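Local structure of polymerase X (Deinococcus radiodurans, 2W9M) at residues Val423-His428 with Thr452-Ala457; Ala362-Ala367 with Gly399-Ile404. The protein probably extends DNA by adding deoxyribonucleotides as a family X polymerase and carries a zinc-binding polymerase and histidinol phosphatase (PHP) domain. One frame throughout, in Å; residues are numbered along the deposited sequence.

Contact 1 (Val423-His428 with Thr452-Ala457); sequences VVVSVH and TVLGHA. With ZN (zinc ion), chain E.
Val423-Val425 and Val453-Leu454 run side by side as neighbouring parallel strands, and just past their C-terminal ends His428 and His456 meet at one zinc. Four backbone bonds close the ladder. Val423 O accepts two donors, Thr452 N and Val453 N. Val425 N gives its hydrogen to Val453 O at 2.9 Å, while Val425 O takes that of Gly455 N at 2.7 Å. The same Val453 O also receives the alpha C-H of Val424. Val424 and Val453 share one face of the sheet; on the other, Val425 CG2 meets Leu454 CD1 at 4.1 Å, the two side chains crossing at about a right angle. Gly455 pairs with Ser426 in the register, with Ser426 OG 3.4 Å from Gly455 CA; a beta carbon there would collide with that oxygen, which bonds to Glu401 OE2. The side chain of His456 leaves CB with CG between the backbone N and the carbonyl carbon (chi1 43°), which turns the ring back toward 423-428. His456 CE1 then comes near Ser426 CB and, close to the ring plane, lies 3.7 Å from Val427 O. At the tip, His456 NE2 binds the zinc at 2.4 Å. His428 NE2 binds the same ion, also at 2.4 Å, while His428 ND1 is held by Gly90 O. The rings form an offset edge-to-face pair, His456 offering its edge, with planes at 72°. Glu401 completes the trio of protein ligands. Helix 435-446 links the strands as a beta-alpha-beta unit, and histidines following the C-terminal ends of parallel strands are typical of the metal site of PHP domains.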
# COMPACT_ATOMS: atom_id res chain seq x y z
N VAL A 423 -18.04 5.17 -8.64
CA VAL A 423 -16.93 5.35 -9.57
C VAL A 423 -15.66 5.84 -8.87
O VAL A 423 -15.69 6.85 -8.18
CB VAL A 423 -17.28 6.37 -10.65
CG1 VAL A 423 -16.13 6.53 -11.63
CG2 VAL A 423 -18.57 5.96 -11.38
N VAL A 424 -14.56 5.13 -9.07
CA VAL A 424 -13.25 5.60 -8.62
C VAL A 424 -12.49 6.14 -9.83
O VAL A 424 -12.52 5.52 -10.89
CB VAL A 424 -12.42 4.46 -7.98
CG1 VAL A 424 -11.03 4.96 -7.56
CG2 VAL A 424 -13.14 3.86 -6.78
N VAL A 425 -11.84 7.29 -9.68
CA VAL A 425 -10.99 7.81 -10.75
C VAL A 425 -9.53 7.82 -10.32
O VAL A 425 -9.21 8.05 -9.16
CB VAL A 425 -11.41 9.22 -11.20
CG1 VAL A 425 -12.84 9.21 -11.69
CG2 VAL A 425 -11.22 10.22 -10.08
N SER A 426 -8.63 7.56 -11.27
CA SER A 426 -7.22 7.39 -10.95
C SER A 426 -6.33 7.66 -12.16
O SER A 426 -6.76 7.49 -13.30
CB SER A 426 -6.96 5.97 -10.45
OG SER A 426 -7.66 5.71 -9.25
N VAL A 427 -5.10 8.07 -11.89
CA VAL A 427 -4.08 8.21 -12.92
C VAL A 427 -3.24 6.94 -13.00
O VAL A 427 -2.77 6.44 -11.99
CB VAL A 427 -3.14 9.40 -12.62
CG1 VAL A 427 -2.14 9.58 -13.75
CG2 VAL A 427 -3.94 10.67 -12.43
N HIS A 428 -3.08 6.42 -14.21
CA HIS A 428 -2.26 5.24 -14.45
C HIS A 428 -1.40 5.42 -15.71
O HIS A 428 -0.83 4.46 -16.23
CB HIS A 428 -3.13 3.99 -14.59
CG HIS A 428 -3.63 3.45 -13.28
ND1 HIS A 428 -2.79 2.91 -12.33
CD2 HIS A 428 -4.88 3.35 -12.78
CE1 HIS A 428 -3.50 2.50 -11.30
NE2 HIS A 428 -4.77 2.76 -11.54
N THR A 452 -17.10 9.44 -7.53
CA THR A 452 -17.31 9.39 -6.09
C THR A 452 -16.02 9.40 -5.27
O THR A 452 -15.97 10.04 -4.22
CB THR A 452 -18.23 8.22 -5.67
OG1 THR A 452 -17.74 7.62 -4.47
CG2 THR A 452 -18.28 7.18 -6.75
N VAL A 453 -14.98 8.72 -5.75
CA VAL A 453 -13.71 8.68 -5.04
C VAL A 453 -12.52 8.95 -5.95
O VAL A 453 -12.46 8.46 -7.08
CB VAL A 453 -13.49 7.30 -4.37
CG1 VAL A 453 -12.24 7.32 -3.49
CG2 VAL A 453 -14.70 6.90 -3.56
N LEU A 454 -11.56 9.72 -5.44
CA LEU A 454 -10.27 9.91 -6.11
C LEU A 454 -9.25 8.87 -5.61
O LEU A 454 -8.87 8.89 -4.43
CB LEU A 454 -9.73 11.32 -5.86
CG LEU A 454 -8.26 11.53 -6.25
CD1 LEU A 454 -8.05 11.35 -7.75
CD2 LEU A 454 -7.77 12.89 -5.81
N GLY A 455 -8.81 7.97 -6.49
CA GLY A 455 -7.85 6.95 -6.11
C GLY A 455 -6.43 7.48 -5.93
O GLY A 455 -6.05 8.45 -6.59
N HIS A 456 -5.66 6.83 -5.06
CA HIS A 456 -4.27 7.22 -4.74
C HIS A 456 -3.80 8.53 -5.39
O HIS A 456 -3.06 8.51 -6.37
CB HIS A 456 -3.31 6.09 -5.09
CG HIS A 456 -3.60 5.44 -6.41
ND1 HIS A 456 -3.29 6.03 -7.61
CD2 HIS A 456 -4.20 4.26 -6.71
CE1 HIS A 456 -3.67 5.24 -8.60
NE2 HIS A 456 -4.23 4.16 -8.08
N ALA A 457 -4.22 9.65 -4.81
CA ALA A 457 -4.04 10.98 -5.42
C ALA A 457 -2.71 11.23 -6.15
O ALA A 457 -2.70 11.78 -7.25
CB ALA A 457 -4.28 12.07 -4.39
ZN ZN E . -5.06 2.17 -9.20

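Contact 2 (Ala362-Ala367 with Gly399-Ile404); sequences ADHSRA and GSEVDI. With ZN (zinc ion), chain C; ZN (zinc ion), chain D; ZN (zinc ion), chain E.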
# COMPACT_ATOMS: atom_id res chain seq x y z
N ALA A 362 -14.08 -2.87 -8.28
CA ALA A 362 -13.43 -1.73 -8.93
C ALA A 362 -12.25 -2.11 -9.81
O ALA A 362 -11.11 -1.73 -9.54
CB ALA A 362 -13.01 -0.70 -7.89
N ASP A 363 -12.51 -2.86 -10.88
CA ASP A 363 -11.47 -3.27 -11.81
C ASP A 363 -11.13 -2.14 -12.78
O ASP A 363 -11.90 -1.19 -12.92
CB ASP A 363 -11.90 -4.54 -12.56
CG ASP A 363 -11.80 -5.79 -11.69
OD1 ASP A 363 -10.68 -6.13 -11.26
OD2 ASP A 363 -12.85 -6.42 -11.42
N HIS A 364 -9.96 -2.22 -13.42
CA HIS A 364 -9.52 -1.16 -14.32
C HIS A 364 -10.38 -1.10 -15.57
O HIS A 364 -11.17 -2.01 -15.84
CB HIS A 364 -8.07 -1.35 -14.74
CG HIS A 364 -7.13 -1.55 -13.60
ND1 HIS A 364 -6.52 -0.49 -12.96
CD2 HIS A 364 -6.69 -2.67 -12.99
CE1 HIS A 364 -5.75 -0.97 -11.99
NE2 HIS A 364 -5.84 -2.28 -11.99
N SER A 365 -10.19 -0.05 -16.35
CA SER A 365 -10.95 0.17 -17.56
C SER A 365 -10.08 0.10 -18.81
O SER A 365 -8.86 0.11 -18.72
CB SER A 365 -11.64 1.53 -17.49
OG SER A 365 -10.73 2.53 -17.07
N ARG A 366 -10.73 0.02 -19.97
CA ARG A 366 -10.09 0.13 -21.29
C ARG A 366 -8.62 0.51 -21.27
O ARG A 366 -7.75 -0.32 -21.54
CB ARG A 366 -10.84 1.18 -22.13
CG ARG A 366 -11.77 0.65 -23.20
CD ARG A 366 -11.07 0.61 -24.56
NE ARG A 366 -10.66 -0.74 -24.94
CZ ARG A 366 -9.78 -1.00 -25.91
NH1 ARG A 366 -9.21 -0.01 -26.58
NH2 ARG A 366 -9.47 -2.27 -26.19
N ALA A 367 -8.35 1.77 -20.95
CA ALA A 367 -7.02 2.36 -21.12
C ALA A 367 -5.88 1.58 -20.46
O ALA A 367 -4.78 1.51 -21.00
CB ALA A 367 -7.02 3.81 -20.67
N GLY A 399 -18.50 -1.23 -8.92
CA GLY A 399 -17.78 -0.03 -9.28
C GLY A 399 -16.77 -0.28 -10.38
O GLY A 399 -16.71 -1.36 -10.96
N SER A 400 -15.98 0.74 -10.66
CA SER A 400 -14.91 0.62 -11.64
C SER A 400 -13.82 1.63 -11.30
O SER A 400 -14.12 2.71 -10.80
CB SER A 400 -15.45 0.88 -13.05
OG SER A 400 -14.39 0.98 -13.99
N GLU A 401 -12.57 1.28 -11.55
CA GLU A 401 -11.50 2.26 -11.43
C GLU A 401 -11.24 2.86 -12.79
O GLU A 401 -10.45 2.33 -13.58
CB GLU A 401 -10.22 1.65 -10.86
CG GLU A 401 -9.18 2.70 -10.54
CD GLU A 401 -7.89 2.13 -9.99
OE1 GLU A 401 -7.82 0.90 -9.83
OE2 GLU A 401 -6.96 2.93 -9.73
N VAL A 402 -11.91 3.98 -13.07
CA VAL A 402 -11.86 4.62 -14.37
C VAL A 402 -10.58 5.43 -14.53
O VAL A 402 -10.28 6.30 -13.70
CB VAL A 402 -13.08 5.53 -14.56
CG1 VAL A 402 -13.06 6.19 -15.93
CG2 VAL A 402 -14.35 4.73 -14.37
N ASP A 403 -9.83 5.14 -15.59
CA ASP A 403 -8.58 5.84 -15.86
C ASP A 403 -8.88 7.27 -16.29
O ASP A 403 -9.85 7.52 -17.00
CB ASP A 403 -7.79 5.11 -16.95
CG ASP A 403 -6.28 5.27 -16.81
OD1 ASP A 403 -5.81 6.42 -16.58
OD2 ASP A 403 -5.55 4.26 -16.93
N ILE A 404 -8.06 8.21 -15.82
CA ILE A 404 -8.18 9.61 -16.22
C ILE A 404 -7.28 9.86 -17.43
O ILE A 404 -6.05 9.81 -17.32
CB ILE A 404 -7.77 10.55 -15.08
CG1 ILE A 404 -8.63 10.29 -13.84
CG2 ILE A 404 -7.87 12.00 -15.52
CD1 ILE A 404 -8.13 11.00 -12.59
ZN ZN C . -4.46 -3.17 -10.74
ZN ZN D . -6.78 0.01 -8.07
ZN ZN E . -5.06 2.17 -9.20
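In the beta-alpha-beta unit of strand 358-364, helix 376-391 and strand 396-403, His364 and Glu401 run alongside each other into the trinuclear zinc site. Glu401 CG stands anti to the backbone N (chi1 -171°) and the chain stays extended, carrying the carboxylate between two metals: Glu401 OE1 binds one zinc at 2.2 Å and OE2 another at 2.1 Å. His364 NE2 binds the third, at 2.1 Å, with Asp339 and His518. His364 CE1 passes 3.5 Å from Glu401 OE1, ring and carboxylate planes 30° apart. The strands themselves are loosely joined. Glu401 N reaches Asp363 O at 2.9 Å from above the carbonyl plane, and Ser400 OG adds a weak bond to that oxygen. Farther on, Ser365 OG accepts Asp403 N at 3.1 Å in a nearly straight bond (164°) and also bonds to Asp411, tying three chain segments together. An alanine here would remove that hydroxyl and is likely to leave Asp403 N and the Asp411 carboxylate each without this mate. Past Ser365, Ala367 CB packs against Asp403 CB. A glutamate bridging two zincs beside a histidine on the third is characteristic of the trinuclear PHP centre.

Overall arrangement
Both contacts are buried among the same seven parallel strands of the distorted beta/alpha barrel characteristic of PHP domains, their centres 9 Å apart. The two follow one another along the chain, contact 2 first, and strands 396-403 and 422-426, one from each, are neighbours: Val402 N lies 2.7 Å from Val424 O, a probable hydrogen bond. Contact 1 is a regular ladder, with Val424 and Val453 on one face, Val425 and Leu454 on the other, its polar side chains gathered at one end. Contact 2 has few backbone bonds and relies more on polar side chains, with partly exposed Ala367 at its margin. The zinc ligated by Glu401, His428 and His456 is common to both; of the two contacts, only contact 2 supplies ligands to the other two zincs.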